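Side-chain contacts in lysozyme inhibitor LprI-like N-terminal domain-containing protein (Burkholderia thailandensis, PDB 6AR7), which is of unknown function but may be related to proteins that inhibit lysozyme: residues Leu87-Asp92 and Ala191-Ala196; Gln80-Arg85 and Arg122-Ala127; Ala99-Thr104 and Met111-Met116; Glu158-Asp163 and Asp208-Arg213. All coordinates share one frame; numbering follows the deposited sequence. Where two conformers were deposited one is given.

Contact 1 (Leu87-Asp92 and Ala191-Ala196); sequences LAWRKD and AAFSDA
Trp89 and Phe193 bring the two helical segments together, their CA atoms 7.0 Å apart and both CA-CB bonds directed at the opposite helix. Each side chain swings its ring away from its own backbone N (chi1 165° for Trp89, 161° for Phe193), so that both rings enter the gap between helix 73-101 and helix 180-197. Their planes lie within 15° of parallel, yet the ring of Phe193 and the six-membered ring of Trp89 are slid past each other: the centroids are 5.7 Å apart, and overlap is slight. The touch comes down to Trp89 CE3 against Phe193 CD2, at 4.0 Å. One face of the indole carries NH1 of Arg90, 3.3 Å above the plane and displaced toward the rim, while the indole NE1 donates a hydrogen bond to Glu93. Further rings extend the cluster, since Trp190 meets Trp89 and Trp86 meets Phe193, each pair edge-to-face. With no hydrogen bond between the segments and only 90 Å² buried, the contact is probably held by dispersion: two aromatic rings lie side by side with little stacking, and the polar edge of the indole is satisfied within its own helix.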
loop_
_atom_site.group_PDB
_atom_site.type_symbol
_atom_site.label_atom_id
_atom_site.label_comp_id
_atom_site.label_asym_id
_atom_site.label_seq_id
_atom_site.Cartn_x
_atom_site.Cartn_y
_atom_site.Cartn_z
ATOM N N LEU A 87 -3.517 8.971 -1.125
ATOM C CA LEU A 87 -4.814 8.947 -1.783
ATOM C C LEU A 87 -4.680 9.104 -3.291
ATOM O O LEU A 87 -5.384 8.427 -4.052
ATOM C CB LEU A 87 -5.705 10.043 -1.205
ATOM C CG LEU A 87 -6.160 9.750 0.222
ATOM C CD1 LEU A 87 -6.809 10.982 0.839
ATOM C CD2 LEU A 87 -7.118 8.572 0.203
ATOM N N ALA A 88 -3.805 10.006 -3.744
ATOM C CA ALA A 88 -3.623 10.178 -5.182
ATOM C C ALA A 88 -3.042 8.922 -5.816
ATOM O O ALA A 88 -3.437 8.536 -6.923
ATOM C CB ALA A 88 -2.732 11.387 -5.483
ATOM N N TRP A 89 -2.091 8.279 -5.142
ATOM C CA TRP A 89 -1.556 7.029 -5.669
ATOM C C TRP A 89 -2.646 5.965 -5.753
ATOM O O TRP A 89 -2.812 5.318 -6.796
ATOM C CB TRP A 89 -0.386 6.541 -4.812
ATOM C CG TRP A 89 -0.052 5.090 -5.091
ATOM C CD1 TRP A 89 0.115 4.511 -6.314
ATOM C CD2 TRP A 89 0.151 4.056 -4.125
ATOM N NE1 TRP A 89 0.387 3.178 -6.169
ATOM C CE2 TRP A 89 0.409 2.868 -4.835
ATOM C CE3 TRP A 89 0.105 4.011 -2.721
ATOM C CZ2 TRP A 89 0.648 1.647 -4.196
ATOM C CZ3 TRP A 89 0.351 2.804 -2.082
ATOM C CH2 TRP A 89 0.621 1.636 -2.820
ATOM N N ARG A 90 -3.421 5.791 -4.669
ATOM C CA ARG A 90 -4.466 4.768 -4.661
ATOM C C ARG A 90 -5.454 4.987 -5.801
ATOM O O ARG A 90 -5.889 4.025 -6.439
ATOM C CB ARG A 90 -5.208 4.738 -3.314
ATOM C CG ARG A 90 -4.340 4.372 -2.078
ATOM C CD ARG A 90 -3.490 3.145 -2.324
ATOM N NE ARG A 90 -4.301 1.970 -2.654
ATOM C CZ ARG A 90 -3.814 0.882 -3.238
ATOM N NH1 ARG A 90 -2.523 0.836 -3.569
ATOM N NH2 ARG A 90 -4.617 -0.145 -3.509
ATOM N N LYS A 91 -5.798 6.246 -6.094
ATOM C CA LYS A 91 -6.748 6.521 -7.172
ATOM C C LYS A 91 -6.236 6.005 -8.517
ATOM O O LYS A 91 -6.987 5.385 -9.275
ATOM C CB LYS A 91 -7.062 8.019 -7.250
ATOM N N ASP A 92 -4.967 6.258 -8.844
ATOM C CA ASP A 92 -4.463 5.790 -10.133
ATOM C C ASP A 92 -4.037 4.326 -10.099
ATOM O O ASP A 92 -4.143 3.629 -11.114
ATOM C CB ASP A 92 -3.308 6.665 -10.613
ATOM C CG ASP A 92 -3.794 7.916 -11.330
ATOM O OD1 ASP A 92 -4.983 7.958 -11.711
ATOM O OD2 ASP A 92 -2.982 8.835 -11.557
ATOM N N ALA A 191 5.800 6.919 -6.182
ATOM C CA ALA A 191 7.110 7.434 -5.790
ATOM C C ALA A 191 6.985 8.746 -5.033
ATOM O O ALA A 191 7.713 8.976 -4.064
ATOM C CB ALA A 191 8.012 7.614 -7.022
ATOM N N ALA A 192 6.052 9.608 -5.444
ATOM C CA ALA A 192 5.788 10.826 -4.687
ATOM C C ALA A 192 5.252 10.499 -3.290
ATOM O O ALA A 192 5.576 11.191 -2.319
ATOM C CB ALA A 192 4.811 11.721 -5.458
ATOM N N PHE A 193 4.418 9.457 -3.165
ATOM C CA PHE A 193 4.003 9.012 -1.835
ATOM C C PHE A 193 5.202 8.514 -1.032
ATOM O O PHE A 193 5.402 8.905 0.126
ATOM C CB PHE A 193 2.927 7.924 -1.945
ATOM C CG PHE A 193 2.755 7.088 -0.694
ATOM C CD1 PHE A 193 2.247 7.641 0.466
ATOM C CD2 PHE A 193 3.085 5.742 -0.694
ATOM C CE1 PHE A 193 2.090 6.869 1.612
ATOM C CE2 PHE A 193 2.936 4.962 0.439
ATOM C CZ PHE A 193 2.434 5.524 1.596
ATOM N N SER A 194 6.022 7.658 -1.647
ATOM C CA SER A 194 7.222 7.161 -0.990
ATOM C C SER A 194 8.090 8.313 -0.495
ATOM O O SER A 194 8.556 8.306 0.649
ATOM C CB SER A 194 8.001 6.269 -1.951
ATOM O OG SER A 194 9.161 5.762 -1.332
ATOM N N ASP A 195 8.302 9.328 -1.338
ATOM C CA ASP A 195 9.132 10.448 -0.909
ATOM C C ASP A 195 8.520 11.162 0.292
ATOM O O ASP A 195 9.238 11.575 1.210
ATOM C CB ASP A 195 9.346 11.448 -2.050
ATOM C CG ASP A 195 10.204 10.884 -3.181
ATOM O OD1 ASP A 195 10.957 9.906 -2.948
ATOM O OD2 ASP A 195 10.138 11.443 -4.296
ATOM N N ALA A 196 7.195 11.300 0.320
ATOM C CA ALA A 196 6.576 12.035 1.424
ATOM C C ALA A 196 6.801 11.322 2.747
ATOM O O ALA A 196 6.901 11.968 3.799
ATOM C CB ALA A 196 5.083 12.223 1.154
#

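Contact 2 (Gln80-Arg85 and Arg122-Ala127); sequences QESQRR and RERALA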
loop_
_atom_site.group_PDB
_atom_site.type_symbol
_atom_site.label_atom_id
_atom_site.label_comp_id
_atom_site.label_asym_id
_atom_site.label_seq_id
_atom_site.Cartn_x
_atom_site.Cartn_y
_atom_site.Cartn_z
ATOM N N GLN A 80 0.170 14.728 6.919
ATOM C CA GLN A 80 -0.905 15.236 6.077
ATOM C C GLN A 80 -0.490 15.210 4.621
ATOM O O GLN A 80 -1.280 14.842 3.743
ATOM C CB GLN A 80 -1.299 16.652 6.492
ATOM C CG GLN A 80 -2.020 16.693 7.821
ATOM C CD GLN A 80 -2.347 18.108 8.243
ATOM O OE1 GLN A 80 -1.560 19.024 8.013
ATOM N NE2 GLN A 80 -3.492 18.290 8.889
ATOM N N GLU A 81 0.757 15.583 4.352
ATOM C CA GLU A 81 1.268 15.498 2.997
ATOM C C GLU A 81 1.305 14.051 2.520
ATOM O O GLU A 81 0.885 13.750 1.393
ATOM C CB GLU A 81 2.668 16.115 2.938
ATOM C CG GLU A 81 3.313 16.035 1.562
ATOM C CD GLU A 81 2.570 16.808 0.490
ATOM O OE1 GLU A 81 1.836 17.762 0.818
ATOM O OE2 GLU A 81 2.697 16.430 -0.690
ATOM N N SER A 82 1.764 13.133 3.378
ATOM C CA SER A 82 1.837 11.728 2.982
ATOM C C SER A 82 0.456 11.179 2.635
ATOM O O SER A 82 0.307 10.409 1.677
ATOM C CB SER A 82 2.487 10.902 4.093
ATOM O OG SER A 82 1.540 10.505 5.067
ATOM N N GLN A 83 -0.573 11.594 3.381
ATOM C CA GLN A 83 -1.913 11.070 3.121
ATOM C C GLN A 83 -2.474 11.619 1.818
ATOM O O GLN A 83 -3.122 10.892 1.060
ATOM C CB GLN A 83 -2.851 11.392 4.290
ATOM C CG GLN A 83 -4.264 10.768 4.157
ATOM C CD GLN A 83 -4.271 9.249 4.285
ATOM O OE1 GLN A 83 -3.236 8.604 4.516
ATOM N NE2 GLN A 83 -5.446 8.665 4.114
ATOM N N ARG A 84 -2.234 12.899 1.536
ATOM C CA ARG A 84 -2.641 13.435 0.246
ATOM C C ARG A 84 -1.985 12.645 -0.887
ATOM O O ARG A 84 -2.630 12.324 -1.893
ATOM C CB ARG A 84 -2.259 14.914 0.165
ATOM C CG ARG A 84 -3.284 15.899 0.762
ATOM C CD ARG A 84 -2.905 17.376 0.496
ATOM N NE ARG A 84 -1.607 17.784 1.055
ATOM C CZ ARG A 84 -1.420 18.298 2.274
ATOM N NH1 ARG A 84 -2.447 18.485 3.087
ATOM N NH2 ARG A 84 -0.198 18.631 2.680
ATOM N N ARG A 85 -0.705 12.295 -0.720
ATOM C CA ARG A 85 0.012 11.544 -1.745
ATOM C C ARG A 85 -0.465 10.106 -1.798
ATOM O O ARG A 85 -0.547 9.511 -2.879
ATOM C CB ARG A 85 1.512 11.590 -1.480
ATOM C CG ARG A 85 2.135 12.990 -1.522
ATOM C CD ARG A 85 2.065 13.598 -2.909
ATOM N NE ARG A 85 2.797 14.862 -2.987
ATOM C CZ ARG A 85 2.990 15.549 -4.113
ATOM N NH1 ARG A 85 2.508 15.090 -5.261
ATOM N NH2 ARG A 85 3.666 16.693 -4.092
ATOM N N ARG A 122 -5.058 -2.175 4.461
ATOM C CA ARG A 122 -4.581 -2.710 5.728
ATOM C C ARG A 122 -3.209 -2.140 6.084
ATOM O O ARG A 122 -3.002 -1.635 7.199
ATOM C CB ARG A 122 -4.537 -4.232 5.624
ATOM C CG ARG A 122 -4.190 -4.943 6.877
ATOM C CD ARG A 122 -4.470 -6.446 6.731
ATOM N NE ARG A 122 -4.048 -7.134 7.941
ATOM C CZ ARG A 122 -2.790 -7.439 8.234
ATOM N NH1 ARG A 122 -1.798 -7.149 7.388
ATOM N NH2 ARG A 122 -2.529 -8.046 9.384
ATOM N N GLU A 123 -2.266 -2.186 5.128
ATOM C CA GLU A 123 -0.918 -1.669 5.366
ATOM C C GLU A 123 -0.935 -0.190 5.758
ATOM O O GLU A 123 -0.238 0.222 6.692
ATOM C CB GLU A 123 -0.036 -1.890 4.123
ATOM C CG GLU A 123 0.483 -3.322 3.990
ATOM C CD GLU A 123 0.974 -3.697 2.578
ATOM O OE1 GLU A 123 1.018 -2.832 1.680
ATOM O OE2 GLU A 123 1.316 -4.879 2.365
ATOM N N ARG A 124 -1.706 0.630 5.045
ATOM C CA ARG A 124 -1.732 2.051 5.375
ATOM C C ARG A 124 -2.274 2.269 6.781
ATOM O O ARG A 124 -1.742 3.084 7.537
ATOM C CB ARG A 124 -2.549 2.820 4.340
ATOM C CG ARG A 124 -2.559 4.334 4.557
ATOM C CD ARG A 124 -1.140 4.937 4.654
ATOM N NE ARG A 124 -1.217 6.395 4.672
ATOM C CZ ARG A 124 -0.186 7.206 4.871
ATOM N NH1 ARG A 124 1.035 6.709 5.075
ATOM N NH2 ARG A 124 -0.378 8.518 4.874
ATOM N N ALA A 125 -3.304 1.513 7.165
ATOM C CA ALA A 125 -3.870 1.647 8.505
ATOM C C ALA A 125 -2.836 1.354 9.587
ATOM O O ALA A 125 -2.727 2.091 10.572
ATOM C CB ALA A 125 -5.069 0.702 8.659
ATOM N N LEU A 126 -2.066 0.278 9.419
ATOM C CA LEU A 126 -1.114 -0.127 10.448
ATOM C C LEU A 126 0.019 0.885 10.596
ATOM O O LEU A 126 0.514 1.116 11.704
ATOM C CB LEU A 126 -0.550 -1.505 10.122
ATOM C CG LEU A 126 -1.552 -2.656 10.127
ATOM C CD1 LEU A 126 -0.878 -3.919 9.595
ATOM C CD2 LEU A 126 -2.101 -2.860 11.544
ATOM N N ALA A 127 0.456 1.473 9.485
ATOM C CA ALA A 127 1.492 2.498 9.540
ATOM C C ALA A 127 0.997 3.740 10.265
ATOM O O ALA A 127 1.720 4.311 11.091
ATOM C CB ALA A 127 1.948 2.853 8.123
#
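Ser82 and Gln83 of helix 73-101 together receive the guanidinium of Arg124 from helix 107-136, across a CA-CA distance of 9.3 Å between Gln83 and Arg124. Just before them, Glu81 points away from the contact and serves its own helix: its OE1 binds Arg84 NH2 at 2.9 Å and its OE2 binds Arg85 NE at 2.8 Å, a salt-bridge network one turn long. Ser82 turns its hydroxyl between its backbone N and carbonyl carbon (chi1 85°), where OG accepts from Arg124 NH2 at 2.8 Å. That bond is nearly straight, at 167°, and OG lies close to the guanidinium plane; the same hydroxyl also bonds to the carbonyl oxygen of Trp79. Gln83 follows with a bend at chi2 that carries its amide to the side of the arginine. There OE1 takes two bonds, from Arg124 NE at 3.0 Å and from Arg124 NH2 at 2.9 Å, a side-on grip in which both nitrogens share one oxygen. Amide and guanidinium are almost coplanar, 6° apart, consistent with a fixed rotation of the arginine head. NH2 thus serves both Ser82 and Gln83, and all three residues are buried. The acceptors across this contact are neutral; their dipoles and Trp86, in cation-pi contact with Arg124, probably offset the positive charge. Around this polar bridge, Tyr64 of helix 42-70 packs on Gln83, while Phe193 and Met197 of helix 180-197 lie against Arg124, so the bridge between helices 73-101 and 107-136 sits among four helices.

Contact 3 (Ala99-Thr104 and Met111-Met116); sequences AVYETT and MASADM
The ring of Tyr101 lies flat over Ser113, whose CB sits 3.7 Å from the ring centroid and only 7° off the ring normal, a CH-pi contact centred on the face. The other face carries CG1 of Val100 toward its rim, so the ring is sandwiched between its own chain neighbour and the facing helix. Met116, a selenomethionine, comes to the ring edge instead: in one of its two conformers SE lies near the ring plane, 3.9 Å from Tyr101 CE2, a Met-aromatic contact that is less certain for the disorder. Bends at chi2 and chi3 curl this conformer, and its CG reaches Tyr101 OH at 3.6 Å. Ala112 completes the set, its CB 3.7 Å from the same OH. These contacts lie between the two arms of a helical hairpin, in which a type I beta turn spans Tyr101 to Thr104 and the chain returns as helix 107-136. Tyr101 O accepts from both Thr104 N and Thr104 OG1, the latter at 2.6 Å, while Thr103 OG1 bonds to Val100 O at 2.9 Å. Both threonine hydroxyls thus bond to carbonyls three residues back. Helix 203-223 packs against the pair, with Thr223 against Tyr101 and with Thr216 and Phe220 against Met116.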
loop_
_atom_site.group_PDB
_atom_site.type_symbol
_atom_site.label_atom_id
_atom_site.label_comp_id
_atom_site.label_asym_id
_atom_site.label_seq_id
_atom_site.Cartn_x
_atom_site.Cartn_y
_atom_site.Cartn_z
ATOM N N ALA A 99 -6.296 -2.526 -15.477
ATOM C CA ALA A 99 -5.643 -2.791 -16.752
ATOM C C ALA A 99 -4.918 -4.130 -16.738
ATOM O O ALA A 99 -4.912 -4.843 -17.742
ATOM C CB ALA A 99 -4.663 -1.665 -17.080
ATOM N N VAL A 100 -4.311 -4.503 -15.613
ATOM C CA VAL A 100 -3.620 -5.788 -15.565
ATOM C C VAL A 100 -4.624 -6.938 -15.557
ATOM O O VAL A 100 -4.515 -7.883 -16.342
ATOM C CB VAL A 100 -2.669 -5.857 -14.355
ATOM C CG1 VAL A 100 -2.235 -7.304 -14.105
ATOM C CG2 VAL A 100 -1.434 -4.978 -14.608
ATOM N N TYR A 101 -5.613 -6.883 -14.668
ATOM C CA TYR A 101 -6.458 -8.052 -14.481
ATOM C C TYR A 101 -7.577 -8.187 -15.503
ATOM O O TYR A 101 -8.152 -9.276 -15.616
ATOM C CB TYR A 101 -7.028 -8.057 -13.065
ATOM C CG TYR A 101 -6.002 -8.506 -12.056
ATOM C CD1 TYR A 101 -5.760 -9.861 -11.852
ATOM C CD2 TYR A 101 -5.275 -7.587 -11.315
ATOM C CE1 TYR A 101 -4.827 -10.287 -10.915
ATOM C CE2 TYR A 101 -4.338 -8.002 -10.373
ATOM C CZ TYR A 101 -4.126 -9.347 -10.179
ATOM O OH TYR A 101 -3.203 -9.758 -9.260
ATOM N N GLU A 102 -7.881 -7.146 -16.275
ATOM C CA GLU A 102 -8.847 -7.339 -17.349
ATOM C C GLU A 102 -8.269 -8.148 -18.503
ATOM O O GLU A 102 -9.018 -8.544 -19.398
ATOM C CB GLU A 102 -9.361 -5.990 -17.853
ATOM C CG GLU A 102 -8.338 -5.185 -18.654
ATOM C CD GLU A 102 -8.941 -3.922 -19.259
ATOM O OE1 GLU A 102 -10.169 -3.718 -19.103
ATOM O OE2 GLU A 102 -8.189 -3.136 -19.885
ATOM N N THR A 103 -6.966 -8.416 -18.510
ATOM C CA THR A 103 -6.388 -9.296 -19.520
ATOM C C THR A 103 -6.342 -10.749 -19.069
ATOM O O THR A 103 -5.776 -11.579 -19.789
ATOM C CB THR A 103 -4.969 -8.838 -19.901
ATOM O OG1 THR A 103 -4.047 -9.193 -18.859
ATOM C CG2 THR A 103 -4.916 -7.334 -20.107
ATOM N N THR A 104 -6.900 -11.058 -17.892
ATOM C CA THR A 104 -6.897 -12.375 -17.267
ATOM C C THR A 104 -8.290 -12.982 -17.279
ATOM O O THR A 104 -9.290 -12.296 -17.511
ATOM C CB THR A 104 -6.439 -12.300 -15.802
ATOM O OG1 THR A 104 -7.470 -11.697 -14.996
ATOM C CG2 THR A 104 -5.185 -11.480 -15.681
HETATM N N MSE A 111 -9.360 -13.621 -7.328
HETATM C CA MSE A 111 -9.036 -13.636 -5.904
HETATM C C MSE A 111 -7.766 -12.824 -5.667
HETATM O O MSE A 111 -7.687 -12.062 -4.703
HETATM C CB MSE A 111 -8.856 -15.068 -5.379
HETATM C CG MSE A 111 -10.099 -15.967 -5.489
HETATM SE SE MSE A 111 -10.863 -16.553 -3.781
HETATM C CE MSE A 111 -11.971 -18.035 -4.371
ATOM N N ALA A 112 -6.777 -13.002 -6.553
ATOM C CA ALA A 112 -5.540 -12.243 -6.429
ATOM C C ALA A 112 -5.832 -10.756 -6.528
ATOM O O ALA A 112 -5.265 -9.952 -5.792
ATOM C CB ALA A 112 -4.535 -12.680 -7.506
ATOM N N SER A 113 -6.719 -10.377 -7.450
ATOM C CA SER A 113 -7.071 -8.980 -7.621
ATOM C C SER A 113 -7.720 -8.425 -6.354
ATOM O O SER A 113 -7.413 -7.305 -5.927
ATOM C CB SER A 113 -8.008 -8.849 -8.820
ATOM O OG SER A 113 -8.415 -7.519 -9.026
ATOM N N ALA A 114 -8.637 -9.193 -5.753
ATOM C CA ALA A 114 -9.276 -8.754 -4.517
ATOM C C ALA A 114 -8.252 -8.574 -3.397
ATOM O O ALA A 114 -8.283 -7.576 -2.674
ATOM C CB ALA A 114 -10.366 -9.745 -4.110
ATOM N N ASP A 115 -7.321 -9.519 -3.249
ATOM C CA ASP A 115 -6.280 -9.359 -2.235
ATOM C C ASP A 115 -5.376 -8.164 -2.539
ATOM O O ASP A 115 -4.936 -7.464 -1.615
ATOM C CB ASP A 115 -5.465 -10.638 -2.117
ATOM C CG ASP A 115 -4.617 -10.671 -0.861
ATOM O OD1 ASP A 115 -5.162 -10.448 0.234
ATOM O OD2 ASP A 115 -3.396 -10.900 -0.978
HETATM N N MSE A 116 -5.125 -7.888 -3.816
HETATM C CA MSE A 116 -4.404 -6.682 -4.248
HETATM C C MSE A 116 -5.031 -5.402 -3.720
HETATM O O MSE A 116 -4.347 -4.443 -3.402
HETATM C CB MSE A 116 -4.373 -6.577 -5.777
HETATM C CG MSE A 116 -3.407 -7.471 -6.510
HETATM SE SE MSE A 116 -2.233 -6.332 -7.568
HETATM C CE MSE A 116 -1.289 -5.645 -6.025
#

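Contact 4 (Glu158-Asp163 and Asp208-Arg213); sequences EHALFD and DLIGAR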
loop_
_atom_site.group_PDB
_atom_site.type_symbol
_atom_site.label_atom_id
_atom_site.label_comp_id
_atom_site.label_asym_id
_atom_site.label_seq_id
_atom_site.Cartn_x
_atom_site.Cartn_y
_atom_site.Cartn_z
ATOM N N GLU A 158 19.102 0.540 -1.801
ATOM C CA GLU A 158 19.580 0.437 -3.173
ATOM C C GLU A 158 19.165 -0.884 -3.815
ATOM O O GLU A 158 18.767 -0.914 -4.983
ATOM C CB GLU A 158 21.106 0.593 -3.195
ATOM C CG GLU A 158 21.746 0.393 -4.551
ATOM C CD GLU A 158 21.576 1.589 -5.478
ATOM O OE1 GLU A 158 20.836 2.545 -5.134
ATOM O OE2 GLU A 158 22.207 1.575 -6.560
ATOM N N HIS A 159 19.260 -1.991 -3.075
ATOM C CA HIS A 159 18.855 -3.276 -3.639
ATOM C C HIS A 159 17.353 -3.317 -3.916
ATOM O O HIS A 159 16.926 -3.831 -4.955
ATOM C CB HIS A 159 19.254 -4.405 -2.697
ATOM C CG HIS A 159 18.777 -5.753 -3.136
ATOM N ND1 HIS A 159 19.382 -6.463 -4.151
ATOM C CD2 HIS A 159 17.738 -6.513 -2.714
ATOM C CE1 HIS A 159 18.750 -7.609 -4.322
ATOM N NE2 HIS A 159 17.746 -7.662 -3.466
ATOM N N ALA A 160 16.537 -2.766 -3.007
ATOM C CA ALA A 160 15.092 -2.773 -3.208
ATOM C C ALA A 160 14.711 -1.904 -4.393
ATOM O O ALA A 160 13.889 -2.303 -5.225
ATOM C CB ALA A 160 14.379 -2.298 -1.943
ATOM N N LEU A 161 15.351 -0.738 -4.513
ATOM C CA LEU A 161 15.132 0.129 -5.668
ATOM C C LEU A 161 15.544 -0.558 -6.961
ATOM O O LEU A 161 14.866 -0.434 -7.988
ATOM C CB LEU A 161 15.929 1.423 -5.503
ATOM C CG LEU A 161 15.516 2.617 -6.354
ATOM C CD1 LEU A 161 14.084 2.985 -5.988
ATOM C CD2 LEU A 161 16.456 3.777 -6.103
ATOM N N PHE A 162 16.675 -1.264 -6.938
ATOM C CA PHE A 162 17.125 -1.978 -8.128
ATOM C C PHE A 162 16.086 -3.007 -8.571
ATOM O O PHE A 162 15.781 -3.127 -9.764
ATOM C CB PHE A 162 18.467 -2.654 -7.851
ATOM C CG PHE A 162 19.051 -3.348 -9.045
ATOM C CD1 PHE A 162 19.825 -2.644 -9.960
ATOM C CD2 PHE A 162 18.811 -4.698 -9.266
ATOM C CE1 PHE A 162 20.361 -3.277 -11.071
ATOM C CE2 PHE A 162 19.335 -5.332 -10.378
ATOM C CZ PHE A 162 20.117 -4.615 -11.280
ATOM N N ASP A 163 15.552 -3.776 -7.623
ATOM C CA ASP A 163 14.533 -4.769 -7.951
ATOM C C ASP A 163 13.259 -4.114 -8.461
ATOM O O ASP A 163 12.635 -4.600 -9.411
ATOM C CB ASP A 163 14.222 -5.627 -6.729
ATOM C CG ASP A 163 15.236 -6.736 -6.523
ATOM O OD1 ASP A 163 16.091 -6.945 -7.420
ATOM O OD2 ASP A 163 15.156 -7.416 -5.478
ATOM N N ASP A 208 11.086 -1.180 3.468
ATOM C CA ASP A 208 9.923 -2.058 3.334
ATOM C C ASP A 208 8.840 -1.455 2.442
ATOM O O ASP A 208 8.128 -2.198 1.758
ATOM C CB ASP A 208 9.365 -2.402 4.713
ATOM C CG ASP A 208 10.295 -3.318 5.496
ATOM O OD1 ASP A 208 11.107 -4.018 4.842
ATOM O OD2 ASP A 208 10.215 -3.340 6.749
ATOM N N LEU A 209 8.701 -0.124 2.430
ATOM C CA LEU A 209 7.815 0.517 1.465
ATOM C C LEU A 209 8.208 0.151 0.043
ATOM O O LEU A 209 7.347 -0.177 -0.785
ATOM C CB LEU A 209 7.840 2.038 1.620
ATOM C CG LEU A 209 6.986 2.722 2.685
ATOM C CD1 LEU A 209 7.338 4.218 2.748
ATOM C CD2 LEU A 209 5.477 2.492 2.467
ATOM N N ILE A 210 9.507 0.231 -0.268
ATOM C CA ILE A 210 9.974 -0.145 -1.608
ATOM C C ILE A 210 9.775 -1.638 -1.844
ATOM O O ILE A 210 9.319 -2.055 -2.918
ATOM C CB ILE A 210 11.451 0.245 -1.810
ATOM C CG1 ILE A 210 11.675 1.737 -1.544
ATOM C CG2 ILE A 210 11.896 -0.121 -3.223
ATOM C CD1 ILE A 210 13.152 2.141 -1.426
ATOM N N GLY A 211 10.134 -2.468 -0.859
ATOM C CA GLY A 211 9.986 -3.906 -1.033
ATOM C C GLY A 211 8.544 -4.308 -1.295
ATOM O O GLY A 211 8.279 -5.225 -2.075
ATOM N N ALA A 212 7.591 -3.613 -0.655
ATOM C CA ALA A 212 6.177 -3.875 -0.918
ATOM C C ALA A 212 5.812 -3.523 -2.354
ATOM O O ALA A 212 5.083 -4.271 -3.015
ATOM C CB ALA A 212 5.293 -3.093 0.052
ATOM N N ARG A 213 6.330 -2.400 -2.865
ATOM C CA ARG A 213 6.075 -2.062 -4.257
ATOM C C ARG A 213 6.753 -3.061 -5.201
ATOM O O ARG A 213 6.184 -3.415 -6.241
ATOM C CB ARG A 213 6.531 -0.627 -4.538
ATOM C CG ARG A 213 6.135 -0.108 -5.935
ATOM C CD ARG A 213 4.634 -0.188 -6.162
ATOM N NE ARG A 213 4.232 0.487 -7.405
ATOM C CZ ARG A 213 3.004 0.432 -7.926
ATOM N NH1 ARG A 213 2.063 -0.267 -7.312
ATOM N NH2 ARG A 213 2.714 1.071 -9.059
#
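Ala160 and Ile210 make the central apolar contact between helix 155-174 and helix 203-223. CG2 of Ile210 is the branch that does the touching, lying 3.5 Å from Ala160 CB and equally near the backbone carbon Ala160 C. It stands anti to the isoleucine backbone N, while CG1 takes the place beside that N (chi1 -55°). The methyl therefore presses into the surface of the neighbouring helix, against backbone as well as side chain, and its contact runs on to Leu161 N at 3.7 Å. A second, looser contact sets the Ala160 methyl (CB) against Gly211 N, 4.4 Å away; the glycine has no side chain, and the CA atoms of Ala160 and Gly211 lie 5.7 Å apart, the closest CA pair of the two segments. No hydrogen bond or salt bridge joins the segments; Arg213 spends its polar end on other helices, in a salt bridge with Glu93 and a hydrogen bond with Gln187. Cys157, disulfide-bonded to Cys151, and Met164 flank Ile210 on its partner helix, a turn to either side of Ala160 in sequence. The segment axes approach to 8.8 Å and run in nearly the same direction, 21° apart, an arrangement typical of parallel neighbours in an all-helical bundle, here joined through small residues and one branched side chain.

Overall arrangement
From the N terminus, helix 73-101 enters three of the four contacts. Contact 2 opens first and closes with helix 107-136; inside its loop nests contact 3, which ties the same two helices near their connecting turn, about 23 Å away between centres. Contact 1 opens between them on helix 73-101 but closes only on helix 180-197, so it crosses contact 2 and encloses contact 3. Contact 4 begins after contacts 2 and 3 have closed and crosses contact 1, joining helices 155-174 and 203-223. Contact 1 thus links the earlier helices to the later ones. Phe193 touches Ser82, Arg85 and Arg124 of contact 2 and Leu209 of contact 4, while Trp89 meets Arg213.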